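PDB 6PZ2: dihydropteroate synthase from Clostridioides difficile, which catalyses the joining of a dihydropterin pyrophosphate to p-aminobenzoate, giving dihydropteroate, the folate-pathway step targeted by sulfonamides in this enzyme family. Local coordinates for residues 88-100 and 109-123. Sequence-based numbering, arbitrary orientation.
With PT1 (pteroic acid), chain K.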
ATOM      1  N   ILE A  88      25.577   9.477  -4.689  1.00 47.07           N
ATOM      2  CA  ILE A  88      24.310   9.479  -3.968  1.00 44.23           C
ATOM      3  C   ILE A  88      24.416  10.266  -2.648  1.00 38.01           C
ATOM      4  O   ILE A  88      25.353  10.148  -1.894  1.00 38.06           O
ATOM      5  CB  ILE A  88      23.856   8.021  -3.726  1.00 41.12           C
ATOM      6  CG1 ILE A  88      22.357   7.936  -3.429  1.00 40.84           C
ATOM      7  CG2 ILE A  88      24.673   7.331  -2.651  1.00 40.48           C
ATOM      8  CD1 ILE A  88      21.497   8.134  -4.677  1.00 41.71           C
ATOM      9  N   PRO A  89      23.395  11.024  -2.310  1.00 32.44           N
ATOM     10  CA  PRO A  89      23.451  11.670  -1.032  1.00 30.63           C
ATOM     11  C   PRO A  89      23.460  10.639   0.103  1.00 30.44           C
ATOM     12  O   PRO A  89      22.927   9.542  -0.045  1.00 30.20           O
ATOM     13  CB  PRO A  89      22.188  12.535  -0.973  1.00 31.98           C
ATOM     14  CG  PRO A  89      21.834  12.759  -2.437  1.00 31.35           C
ATOM     15  CD  PRO A  89      22.292  11.504  -3.138  1.00 32.30           C
ATOM     16  N   ILE A  90      24.064  11.042   1.213  1.00 28.57           N
ATOM     17  CA  ILE A  90      24.212  10.202   2.404  1.00 29.39           C
ATOM     18  C   ILE A  90      23.609  10.948   3.600  1.00 29.13           C
ATOM     19  O   ILE A  90      23.691  12.155   3.738  1.00 30.23           O
ATOM     20  CB  ILE A  90      25.686   9.852   2.686  1.00 29.29           C
ATOM     21  CG1 ILE A  90      26.399   9.243   1.480  1.00 34.01           C
ATOM     22  CG2 ILE A  90      25.809   8.951   3.902  1.00 27.45           C
ATOM     23  CD1 ILE A  90      27.911   9.274   1.609  1.00 41.40           C
ATOM     24  N   SER A  91      23.017  10.182   4.486  1.00 29.90           N
ATOM     25  CA  SER A  91      22.463  10.674   5.701  1.00 30.75           C
ATOM     26  C   SER A  91      23.197   9.951   6.823  1.00 30.88           C
ATOM     27  O   SER A  91      23.365   8.752   6.690  1.00 30.67           O
ATOM     28  CB  SER A  91      20.986  10.353   5.719  1.00 33.91           C
ATOM     29  OG  SER A  91      20.462  10.476   7.016  1.00 38.41           O
ATOM     30  N   ILE A  92      23.561  10.611   7.920  1.00 28.28           N
ATOM     31  CA  ILE A  92      24.248   9.862   8.960  1.00 27.14           C
ATOM     32  C   ILE A  92      23.265   9.709  10.123  1.00 27.09           C
ATOM     33  O   ILE A  92      22.798  10.666  10.699  1.00 25.45           O
ATOM     34  CB  ILE A  92      25.576  10.518   9.388  1.00 25.66           C
ATOM     35  CG1 ILE A  92      26.246   9.775  10.547  1.00 28.78           C
ATOM     36  CG2 ILE A  92      25.356  11.965   9.802  1.00 27.59           C
ATOM     37  CD1 ILE A  92      26.918   8.488  10.180  1.00 32.73           C
ATOM     38  N   ASP A  93      22.967   8.470  10.439  1.00 30.46           N
ATOM     39  CA  ASP A  93      22.016   8.171  11.458  1.00 32.95           C
ATOM     40  C   ASP A  93      22.791   8.201  12.770  1.00 28.84           C
ATOM     41  O   ASP A  93      23.305   7.186  13.181  1.00 29.84           O
ATOM     42  CB  ASP A  93      21.386   6.792  11.232  1.00 37.59           C
ATOM     43  CG  ASP A  93      20.247   6.420  12.176  1.00 47.12           C
ATOM     44  OD1 ASP A  93      20.273   6.779  13.393  1.00 49.08           O
ATOM     45  OD2 ASP A  93      19.333   5.743  11.680  1.00 65.01           O
ATOM     46  N   THR A  94      22.874   9.343  13.407  1.00 28.72           N
ATOM     47  CA  THR A  94      23.556   9.408  14.705  1.00 30.91           C
ATOM     48  C   THR A  94      22.881  10.496  15.547  1.00 29.85           C
ATOM     49  O   THR A  94      22.440  11.494  14.982  1.00 29.39           O
ATOM     50  CB  THR A  94      25.046   9.758  14.548  1.00 30.83           C
ATOM     51  OG1 THR A  94      25.672   9.660  15.824  1.00 30.98           O
ATOM     52  CG2 THR A  94      25.275  11.159  14.026  1.00 29.51           C
ATOM     53  N   TYR A  95      22.845  10.320  16.866  1.00 28.45           N
ATOM     54  CA  TYR A  95      22.452  11.394  17.744  1.00 30.84           C
ATOM     55  C   TYR A  95      23.678  12.026  18.410  1.00 33.65           C
ATOM     56  O   TYR A  95      23.517  12.885  19.287  1.00 32.64           O
ATOM     57  CB  TYR A  95      21.506  10.899  18.841  1.00 32.29           C
ATOM     58  CG  TYR A  95      21.992   9.709  19.622  1.00 31.41           C
ATOM     59  CD1 TYR A  95      22.714   9.853  20.796  1.00 37.25           C
ATOM     60  CD2 TYR A  95      21.663   8.431  19.216  1.00 34.94           C
ATOM     61  CE1 TYR A  95      23.102   8.755  21.546  1.00 34.51           C
ATOM     62  CE2 TYR A  95      22.066   7.317  19.935  1.00 39.14           C
ATOM     63  CZ  TYR A  95      22.798   7.481  21.097  1.00 40.37           C
ATOM     64  OH  TYR A  95      23.195   6.367  21.781  1.00 42.25           O
ATOM     65  N   LYS A  96      24.888  11.627  18.015  1.00 33.25           N
ATOM     66  CA  LYS A  96      26.098  12.192  18.631  1.00 31.99           C
ATOM     67  C   LYS A  96      26.714  13.255  17.716  1.00 30.85           C
ATOM     68  O   LYS A  96      27.008  13.017  16.550  1.00 31.28           O
ATOM     69  CB  LYS A  96      27.089  11.077  18.947  1.00 33.05           C
ATOM     70  CG  LYS A  96      26.486   9.945  19.770  1.00 35.06           C
ATOM     71  CD  LYS A  96      27.496   8.921  20.192  1.00 35.45           C
ATOM     72  CE  LYS A  96      26.875   7.689  20.816  1.00 40.38           C
ATOM     73  NZ  LYS A  96      26.133   6.859  19.838  1.00 43.27           N
ATOM     74  N   ALA A  97      26.941  14.427  18.300  1.00 29.46           N
ATOM     75  CA  ALA A  97      27.415  15.603  17.585  1.00 29.42           C
ATOM     76  C   ALA A  97      28.818  15.373  17.010  1.00 30.09           C
ATOM     77  O   ALA A  97      29.109  15.821  15.899  1.00 26.03           O
ATOM     78  CB  ALA A  97      27.378  16.788  18.518  1.00 32.22           C
ATOM     79  N   ASP A  98      29.672  14.646  17.718  1.00 29.40           N
ATOM     80  CA  ASP A  98      31.057  14.400  17.226  1.00 34.30           C
ATOM     81  C   ASP A  98      31.061  13.433  16.039  1.00 36.06           C
ATOM     82  O   ASP A  98      31.851  13.615  15.096  1.00 32.18           O
ATOM     83  CB  ASP A  98      32.031  13.887  18.292  1.00 34.11           C
ATOM     84  CG  ASP A  98      31.512  12.812  19.233  1.00 42.01           C
ATOM     85  OD1 ASP A  98      32.331  12.333  19.999  1.00 44.47           O
ATOM     86  OD2 ASP A  98      30.303  12.469  19.229  1.00 43.90           O
ATOM     87  N   VAL A  99      30.163  12.454  16.070  1.00 32.91           N
ATOM     88  CA  VAL A  99      30.005  11.566  14.932  1.00 28.54           C
ATOM     89  C   VAL A  99      29.507  12.376  13.731  1.00 29.67           C
ATOM     90  O   VAL A  99      30.041  12.271  12.613  1.00 30.12           O
ATOM     91  CB  VAL A  99      29.037  10.422  15.266  1.00 27.27           C
ATOM     92  CG1 VAL A  99      28.773   9.571  14.044  1.00 27.62           C
ATOM     93  CG2 VAL A  99      29.536   9.573  16.426  1.00 26.38           C
ATOM     94  N   ALA A 100      28.468  13.159  13.969  1.00 29.71           N
ATOM     95  CA  ALA A 100      27.891  13.974  12.898  1.00 31.99           C
ATOM     96  C   ALA A 100      28.933  14.892  12.253  1.00 32.03           C
ATOM     97  O   ALA A 100      28.983  15.079  11.014  1.00 30.19           O
ATOM     98  CB  ALA A 100      26.759  14.802  13.453  1.00 31.92           C
ATOM     99  N   THR A 109      25.397  14.623   3.634  1.00 34.16           N
ATOM    100  CA  THR A 109      24.443  15.712   3.376  1.00 32.15           C
ATOM    101  C   THR A 109      23.501  15.982   4.555  1.00 29.50           C
ATOM    102  O   THR A 109      23.147  17.115   4.767  1.00 30.76           O
ATOM    103  CB  THR A 109      23.582  15.397   2.150  1.00 35.10           C
ATOM    104  OG1 THR A 109      24.499  15.144   1.089  1.00 42.12           O
ATOM    105  CG2 THR A 109      22.639  16.514   1.777  1.00 34.37           C
ATOM    106  N   MET A 110      23.083  14.982   5.314  1.00 29.75           N
ATOM    107  CA  MET A 110      22.006  15.173   6.272  1.00 28.94           C
ATOM    108  C   MET A 110      22.370  14.431   7.562  1.00 25.98           C
ATOM    109  O   MET A 110      22.994  13.395   7.504  1.00 26.18           O
ATOM    110  CB  MET A 110      20.711  14.562   5.718  1.00 35.67           C
ATOM    111  CG  MET A 110      19.611  14.326   6.762  1.00 39.21           C
ATOM    112  SD  MET A 110      18.067  13.607   6.082  1.00 39.43           S
ATOM    113  CE  MET A 110      17.371  15.039   5.259  1.00 45.22           C
ATOM    114  N   VAL A 111      22.024  14.991   8.707  1.00 25.81           N
ATOM    115  CA  VAL A 111      22.131  14.276   9.949  1.00 25.25           C
ATOM    116  C   VAL A 111      20.712  13.809  10.273  1.00 26.66           C
ATOM    117  O   VAL A 111      19.790  14.589  10.365  1.00 28.71           O
ATOM    118  CB  VAL A 111      22.716  15.165  11.066  1.00 25.84           C
ATOM    119  CG1 VAL A 111      22.690  14.456  12.410  1.00 27.46           C
ATOM    120  CG2 VAL A 111      24.124  15.645  10.746  1.00 28.81           C
ATOM    121  N   ASN A 112      20.583  12.524  10.488  1.00 30.67           N
ATOM    122  CA  ASN A 112      19.382  11.924  10.911  1.00 27.96           C
ATOM    123  C   ASN A 112      19.466  11.690  12.423  1.00 26.84           C
ATOM    124  O   ASN A 112      19.972  10.656  12.855  1.00 28.65           O
ATOM    125  CB  ASN A 112      19.167  10.616  10.143  1.00 33.38           C
ATOM    126  CG  ASN A 112      17.891   9.903  10.541  1.00 38.67           C
ATOM    127  OD1 ASN A 112      16.988  10.562  11.046  1.00 34.09           O
ATOM    128  ND2 ASN A 112      17.820   8.589  10.336  1.00 40.00           N
ATOM    129  N   ASP A 113      18.870  12.573  13.205  1.00 26.86           N
ATOM    130  CA  ASP A 113      19.004  12.485  14.670  1.00 28.38           C
ATOM    131  C   ASP A 113      17.744  11.897  15.307  1.00 27.42           C
ATOM    132  O   ASP A 113      16.757  12.600  15.441  1.00 25.67           O
ATOM    133  CB  ASP A 113      19.232  13.878  15.252  1.00 27.10           C
ATOM    134  CG  ASP A 113      19.546  13.890  16.738  1.00 30.38           C
ATOM    135  OD1 ASP A 113      19.394  12.841  17.394  1.00 30.84           O
ATOM    136  OD2 ASP A 113      19.993  14.945  17.215  1.00 28.52           O
ATOM    137  N   VAL A 114      17.832  10.679  15.821  1.00 30.33           N
ATOM    138  CA  VAL A 114      16.678  10.006  16.423  1.00 32.17           C
ATOM    139  C   VAL A 114      16.399  10.516  17.837  1.00 32.21           C
ATOM    140  O   VAL A 114      15.520   9.950  18.486  1.00 32.89           O
ATOM    141  CB  VAL A 114      16.825   8.475  16.462  1.00 34.64           C
ATOM    142  CG1 VAL A 114      16.981   7.885  15.061  1.00 33.45           C
ATOM    143  CG2 VAL A 114      17.952   8.026  17.383  1.00 35.73           C
ATOM    144  N   TRP A 115      17.104  11.538  18.301  1.00 29.65           N
ATOM    145  CA  TRP A 115      16.707  12.249  19.533  1.00 30.87           C
ATOM    146  C   TRP A 115      16.360  13.713  19.252  1.00 30.41           C
ATOM    147  O   TRP A 115      16.073  14.475  20.157  1.00 32.22           O
ATOM    148  CB  TRP A 115      17.806  12.115  20.583  1.00 31.96           C
ATOM    149  CG  TRP A 115      17.656  10.836  21.332  1.00 28.98           C
ATOM    150  CD1 TRP A 115      18.378   9.688  21.204  1.00 31.64           C
ATOM    151  CD2 TRP A 115      16.640  10.572  22.304  1.00 31.12           C
ATOM    152  NE1 TRP A 115      17.890   8.724  22.056  1.00 33.80           N
ATOM    153  CE2 TRP A 115      16.818   9.239  22.733  1.00 31.76           C
ATOM    154  CE3 TRP A 115      15.602  11.340  22.841  1.00 35.70           C
ATOM    155  CZ2 TRP A 115      15.981   8.651  23.674  1.00 36.52           C
ATOM    156  CZ3 TRP A 115      14.802  10.767  23.804  1.00 36.31           C
ATOM    157  CH2 TRP A 115      14.993   9.446  24.209  1.00 38.11           C
ATOM    158  N   GLY A 116      16.337  14.110  17.987  1.00 30.92           N
ATOM    159  CA  GLY A 116      15.746  15.391  17.639  1.00 32.04           C
ATOM    160  C   GLY A 116      16.440  16.556  18.332  1.00 31.85           C
ATOM    161  O   GLY A 116      15.788  17.510  18.763  1.00 30.29           O
ATOM    162  N   LEU A 117      17.766  16.439  18.373  1.00 29.41           N
ATOM    163  CA  LEU A 117      18.719  17.407  18.835  1.00 29.42           C
ATOM    164  C   LEU A 117      18.745  17.400  20.367  1.00 27.69           C
ATOM    165  O   LEU A 117      19.384  18.259  20.899  1.00 31.25           O
ATOM    166  CB  LEU A 117      18.410  18.821  18.343  1.00 27.76           C
ATOM    167  CG  LEU A 117      18.209  18.981  16.844  1.00 32.60           C
ATOM    168  CD1 LEU A 117      17.881  20.419  16.522  1.00 30.59           C
ATOM    169  CD2 LEU A 117      19.438  18.544  16.071  1.00 33.44           C
ATOM    170  N   ARG A 118      18.093  16.478  21.047  1.00 28.52           N
ATOM    171  CA  ARG A 118      18.013  16.586  22.520  1.00 29.88           C
ATOM    172  C   ARG A 118      19.089  15.764  23.231  1.00 29.49           C
ATOM    173  O   ARG A 118      19.182  15.866  24.435  1.00 35.64           O
ATOM    174  CB  ARG A 118      16.683  16.046  23.053  1.00 28.36           C
ATOM    175  CG  ARG A 118      15.434  16.736  22.517  1.00 33.60           C
ATOM    176  CD  ARG A 118      15.461  18.247  22.490  1.00 35.35           C
ATOM    177  NE  ARG A 118      14.224  18.838  21.998  1.00 35.44           N
ATOM    178  CZ  ARG A 118      13.090  18.840  22.686  1.00 38.72           C
ATOM    179  NH1 ARG A 118      13.094  18.482  23.965  1.00 32.44           N
ATOM    180  NH2 ARG A 118      11.955  19.162  22.085  1.00 36.19           N
ATOM    181  N   LYS A 119      19.799  14.851  22.593  1.00 33.08           N
ATOM    182  CA  LYS A 119      20.672  13.998  23.368  1.00 36.12           C
ATOM    183  C   LYS A 119      22.064  14.620  23.419  1.00 36.59           C
ATOM    184  O   LYS A 119      22.776  14.342  24.331  1.00 42.46           O
ATOM    185  CB  LYS A 119      20.780  12.570  22.819  1.00 40.83           C
ATOM    186  CG  LYS A 119      20.770  11.480  23.885  1.00 49.40           C
ATOM    187  CD  LYS A 119      19.879  11.833  25.069  1.00 58.50           C
ATOM    188  CE  LYS A 119      18.946  10.745  25.560  1.00 64.00           C
ATOM    189  NZ  LYS A 119      17.810  11.335  26.309  1.00 63.36           N
ATOM    190  N   ASP A 120      22.434  15.441  22.459  1.00 35.37           N
ATOM    191  CA  ASP A 120      23.729  16.028  22.474  1.00 35.45           C
ATOM    192  C   ASP A 120      23.567  17.540  22.309  1.00 35.61           C
ATOM    193  O   ASP A 120      23.172  18.015  21.218  1.00 35.79           O
ATOM    194  CB  ASP A 120      24.605  15.414  21.373  1.00 37.59           C
ATOM    195  CG  ASP A 120      26.091  15.770  21.447  1.00 35.60           C
ATOM    196  OD1 ASP A 120      26.404  16.937  21.765  1.00 35.83           O
ATOM    197  OD2 ASP A 120      26.921  14.900  21.107  1.00 35.40           O
ATOM    198  N   LYS A 121      23.952  18.289  23.346  1.00 36.12           N
ATOM    199  CA  LYS A 121      23.772  19.743  23.331  1.00 38.49           C
ATOM    200  C   LYS A 121      24.579  20.361  22.181  1.00 33.98           C
ATOM    201  O   LYS A 121      24.219  21.456  21.750  1.00 33.25           O
ATOM    202  CB  LYS A 121      24.137  20.379  24.677  1.00 53.18           C
ATOM    203  CG  LYS A 121      23.412  19.811  25.895  1.00 61.15           C
ATOM    204  CD  LYS A 121      23.320  20.748  27.101  1.00 72.42           C
ATOM    205  CE  LYS A 121      24.657  21.164  27.687  1.00 87.30           C
ATOM    206  NZ  LYS A 121      25.376  20.052  28.360  1.00 94.09           N
ATOM    207  N   ASN A 122      25.594  19.681  21.627  1.00 30.37           N
ATOM    208  CA  ASN A 122      26.352  20.295  20.517  1.00 31.20           C
ATOM    209  C   ASN A 122      25.752  20.036  19.129  1.00 30.98           C
ATOM    210  O   ASN A 122      26.276  20.607  18.124  1.00 26.24           O
ATOM    211  CB  ASN A 122      27.805  19.827  20.481  1.00 35.14           C
ATOM    212  CG  ASN A 122      28.535  20.189  21.757  1.00 37.42           C
ATOM    213  OD1 ASN A 122      28.402  21.299  22.268  1.00 34.55           O
ATOM    214  ND2 ASN A 122      29.229  19.218  22.316  1.00 40.23           N
ATOM    215  N   MET A 123      24.688  19.227  19.057  1.00 32.04           N
ATOM    216  CA  MET A 123      24.263  18.715  17.756  1.00 31.70           C
ATOM    217  C   MET A 123      23.754  19.871  16.897  1.00 29.57           C
ATOM    218  O   MET A 123      24.104  19.946  15.740  1.00 30.07           O
ATOM    219  CB  MET A 123      23.174  17.640  17.836  1.00 35.12           C
ATOM    220  CG  MET A 123      22.741  17.168  16.446  1.00 33.30           C
ATOM    221  SD  MET A 123      24.037  16.263  15.571  1.00 30.53           S
ATOM    222  CE  MET A 123      23.842  14.694  16.410  1.00 30.32           C
TER
HETATM  223  C2  PT1 K 310      12.885   6.275  11.996  1.00 26.79           C
HETATM  224  C3  PT1 K 310      13.999   5.421  12.374  1.00 29.36           C
HETATM  225  C5  PT1 K 310      15.316   6.030  12.180  1.00 27.84           C
HETATM  226  N6  PT1 K 310      13.894   4.152  12.849  1.00 31.44           N
HETATM  227  C7  PT1 K 310      14.324   8.018  11.411  1.00 32.60           C
HETATM  228  N9  PT1 K 310      15.398   7.285  11.737  1.00 31.81           N
HETATM  229  C10 PT1 K 310      14.999   3.464  13.180  1.00 29.42           C
HETATM  230  N11 PT1 K 310      14.459   9.269  10.934  1.00 31.28           N
HETATM  231  C12 PT1 K 310      16.260   4.056  13.036  1.00 29.46           C
HETATM  232  C21 PT1 K 310      10.312  -1.662  16.698  1.00 35.54           C
HETATM  233  O22 PT1 K 310       9.363  -1.289  17.405  1.00 40.08           O
HETATM  234  O1  PT1 K 310      11.617   5.851  12.113  1.00 32.81           O
HETATM  235  N4  PT1 K 310      13.078   7.536  11.560  1.00 33.57           N
HETATM  236  N8  PT1 K 310      16.399   5.295  12.508  1.00 31.94           N
HETATM  237  C13 PT1 K 310      14.861   2.065  13.743  1.00 32.92           C
HETATM  238  N14 PT1 K 310      14.096   2.154  14.982  1.00 29.63           N
HETATM  239  C15 PT1 K 310      13.244   1.189  15.390  1.00 31.22           C
HETATM  240  C16 PT1 K 310      13.229  -0.094  14.831  1.00 30.57           C
HETATM  241  C17 PT1 K 310      12.306   1.517  16.361  1.00 31.53           C
HETATM  242  C18 PT1 K 310      12.301  -1.027  15.286  1.00 34.52           C
HETATM  243  C19 PT1 K 310      11.373   0.588  16.814  1.00 31.87           C
HETATM  244  C20 PT1 K 310      11.365  -0.684  16.265  1.00 34.78           C
HETATM  245  O23 PT1 K 310      10.352  -2.829  16.304  1.00 33.18           O
HETATM  246  O   HOH W   1      26.176  13.093   0.919  1.00 32.24           O
HETATM  247  O   HOH W   2      20.122   9.088  14.989  1.00 34.16           O
HETATM  248  O   HOH W   3      21.091  14.555  19.821  1.00 30.83           O
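Ile-90 O is gripped by two consecutive amides, Thr-109 N at 3.0 Å and Met-110 N at 3.3 Å, the second lying in the carbonyl plane and the first tilted from it. Near this doubly used acceptor a water bridges Ile-90 N and Thr-109 OG1. Beyond it the pairing continues as parallel strand bonds: Ile-92 N donates to Met-110 O, and Ile-92 O receives Asn-112 N from above its carbonyl plane. The partners are strands 90-93 and 110-113; joined in sequence by helix 97-105, they make a beta-alpha-beta unit of the TIM-barrel fold, and the two faces of the pair do different work. Val-111 sends CG2 toward the helix, where it meets Ala-100 CB at 3.9 Å and Ile-92 CG2; the bent chain of Met-123 lays SD against the same Ala-100 methyl.

On the other face, Asn-112 and Asp-93 approach the pterin. With CG anti to the backbone N (chi1 180°), Asn-112 presents its amide to pteroic acid: OD1 accepts from ligand N11 at 2.8 Å, and ND2 donates to ligand N9 and is also bonded to Asp-53. Beside it Asp-93 points the same way, its carboxylate plane turned 57° from the amide and OD2 3.1 Å from ligand N8. A water donating to Asp-93 OD1 and Asn-112 O, and accepting from Val-114 N, ties this carboxylate to the type I turn that follows the strand.

Farther along, Trp-115 directs the CD1 edge of its indole at a face of the Tyr-95 ring, a T-shaped pair with planes at 82°; Tyr-95 OH reaches Glu-57. Asp-120 joins two helix starts: OD2 takes Ala-97 N from above the carboxylate plane at 2.8 Å, while OD1 caps through Asn-122 N.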